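Local atomic coordinates of translation initiation factor 6 (Methanocaldococcus jannaschii, PDB entry 1G61), a protein that binds the 50S ribosomal subunit and prevents it from joining the 30S subunit to form the 70S initiation complex. Residues 100-104 / 123-127. Residues are numbered along the deposited sequence; the frame is centred on the assembly and turned at random.
Sequences IKSKN and ELKDF
With CG trans to its carbonyl carbon (chi1 -64°), Phe127 reaches across to residues 100-102, while Asn104 and Glu123, each with CG swung opposite the backbone N (chi1 near -168°), extend their polar ends toward one another. Ser102 CB lies over one face of the Phe127 ring, 4.2 Å from its centroid, in a CH-pi contact. Obliquely to the ring come Ile100 CG2, 3.8 Å from Phe127 CD2, and the carbonyl of Lys101, the centre of an inverse gamma turn, with its O 3.6 Å from Phe127 CZ. Leu124 continues the apolar layer, its CD2 3.6 Å from Ser102 CB. Ser102 OG donates to Asn104 O at 2.8 Å, from above the carbonyl plane, tying the loop to itself. Asn104 ND2 donates to Glu123 OE1 (3.0 Å, 155° at the hydrogen), nearly in its own amide plane but from above the carboxylate; Asn104 OD1 accepts from Ala106 N, so both ends of the amide are engaged. Leu107 and Leu110 of helix 107-110 back this junction between the loop after strand 96-100 and the 3-10 turn leading into helix 128-135. Were Phe127 an alanine, the loss of the ring is likely to leave Ser102 CB and Ile100 CG2 without their aromatic partner and open a gap between the loops. Van der Waals and CH-pi contact with one ring thus does most of the joining, and a single amide-to-carboxylate hydrogen bond, probably strengthened by the carboxylate's charge, fixes the Asn104 end.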
loop_
_atom_site.group_PDB
_atom_site.type_symbol
_atom_site.label_atom_id
_atom_site.label_comp_id
_atom_site.label_asym_id
_atom_site.label_seq_id
_atom_site.Cartn_x
_atom_site.Cartn_y
_atom_site.Cartn_z
ATOM N N ILE A 100 -14.691 0.668 6.414
ATOM C CA ILE A 100 -14.218 0.696 7.804
ATOM C C ILE A 100 -14.611 2.060 8.362
ATOM O O ILE A 100 -14.077 3.092 7.927
ATOM C CB ILE A 100 -12.698 0.491 7.852
ATOM C CG1 ILE A 100 -12.261 -0.876 7.296
ATOM C CG2 ILE A 100 -12.206 0.725 9.277
ATOM C CD1 ILE A 100 -12.785 -2.079 8.070
ATOM N N LYS A 101 -15.588 2.029 9.280
ATOM C CA LYS A 101 -16.195 3.278 9.714
ATOM C C LYS A 101 -15.467 3.936 10.857
ATOM O O LYS A 101 -16.021 4.437 11.843
ATOM C CB LYS A 101 -17.657 2.997 10.116
ATOM C CG LYS A 101 -18.481 2.527 8.930
ATOM C CD LYS A 101 -19.917 2.194 9.306
ATOM C CE LYS A 101 -20.679 1.559 8.155
ATOM N NZ LYS A 101 -22.060 1.120 8.564
ATOM N N SER A 102 -14.153 3.984 10.760
ATOM C CA SER A 102 -13.342 4.642 11.773
ATOM C C SER A 102 -13.376 6.161 11.681
ATOM O O SER A 102 -13.520 6.730 10.587
ATOM C CB SER A 102 -11.891 4.105 11.598
ATOM O OG SER A 102 -11.471 4.203 10.209
ATOM N N LYS A 103 -13.194 6.836 12.838
ATOM C CA LYS A 103 -13.109 8.289 12.811
ATOM C C LYS A 103 -11.861 8.759 12.082
ATOM O O LYS A 103 -11.882 9.810 11.462
ATOM C CB LYS A 103 -13.167 8.851 14.232
ATOM C CG LYS A 103 -14.546 8.776 14.900
ATOM C CD LYS A 103 -14.539 9.235 16.345
ATOM C CE LYS A 103 -15.901 9.259 17.041
ATOM N NZ LYS A 103 -16.635 10.452 16.518
ATOM N N ASN A 104 -10.788 7.980 12.172
ATOM C CA ASN A 104 -9.574 8.257 11.407
ATOM C C ASN A 104 -9.741 7.589 10.047
ATOM O O ASN A 104 -9.734 6.366 9.970
ATOM C CB ASN A 104 -8.335 7.731 12.143
ATOM C CG ASN A 104 -7.051 8.245 11.525
ATOM O OD1 ASN A 104 -7.017 8.596 10.330
ATOM N ND2 ASN A 104 -5.956 8.299 12.287
ATOM N N GLU A 123 -5.012 2.295 17.048
ATOM C CA GLU A 123 -6.209 3.144 16.941
ATOM C C GLU A 123 -7.365 2.393 16.286
ATOM O O GLU A 123 -8.517 2.761 16.571
ATOM C CB GLU A 123 -5.899 4.388 16.112
ATOM C CG GLU A 123 -6.963 5.467 16.152
ATOM C CD GLU A 123 -6.574 6.761 15.486
ATOM O OE1 GLU A 123 -5.492 6.826 14.883
ATOM O OE2 GLU A 123 -7.381 7.703 15.529
ATOM N N LEU A 124 -7.059 1.409 15.447
ATOM C CA LEU A 124 -8.110 0.667 14.757
ATOM C C LEU A 124 -8.477 -0.628 15.468
ATOM O O LEU A 124 -9.183 -1.443 14.827
ATOM C CB LEU A 124 -7.690 0.362 13.320
ATOM C CG LEU A 124 -7.567 1.608 12.410
ATOM C CD1 LEU A 124 -7.172 1.097 11.028
ATOM C CD2 LEU A 124 -8.828 2.466 12.367
ATOM N N LYS A 125 -8.061 -0.829 16.709
ATOM C CA LYS A 125 -8.317 -2.120 17.375
ATOM C C LYS A 125 -9.771 -2.554 17.303
ATOM O O LYS A 125 -10.051 -3.763 17.128
ATOM C CB LYS A 125 -7.824 -2.056 18.841
ATOM C CG LYS A 125 -8.388 -3.222 19.666
ATOM C CD LYS A 125 -7.717 -3.239 21.050
ATOM C CE LYS A 125 -8.206 -4.444 21.826
ATOM N NZ LYS A 125 -9.545 -4.897 21.346
ATOM N N ASP A 126 -10.728 -1.636 17.427
ATOM C CA ASP A 126 -12.124 -2.097 17.486
ATOM C C ASP A 126 -12.640 -2.527 16.113
ATOM O O ASP A 126 -13.745 -3.066 16.002
ATOM C CB ASP A 126 -13.017 -1.019 18.100
ATOM C CG ASP A 126 -12.674 -0.743 19.548
ATOM O OD1 ASP A 126 -12.245 -1.693 20.261
ATOM O OD2 ASP A 126 -12.841 0.396 19.977
ATOM N N PHE A 127 -11.884 -2.323 15.047
ATOM C CA PHE A 127 -12.221 -2.697 13.681
ATOM C C PHE A 127 -11.459 -3.959 13.257
ATOM O O PHE A 127 -11.546 -4.363 12.086
ATOM C CB PHE A 127 -11.955 -1.565 12.667
ATOM C CG PHE A 127 -12.875 -0.383 12.982
ATOM C CD1 PHE A 127 -12.472 0.624 13.863
ATOM C CD2 PHE A 127 -14.142 -0.306 12.421
ATOM C CE1 PHE A 127 -13.335 1.667 14.150
ATOM C CE2 PHE A 127 -15.002 0.738 12.710
ATOM C CZ PHE A 127 -14.600 1.693 13.611
#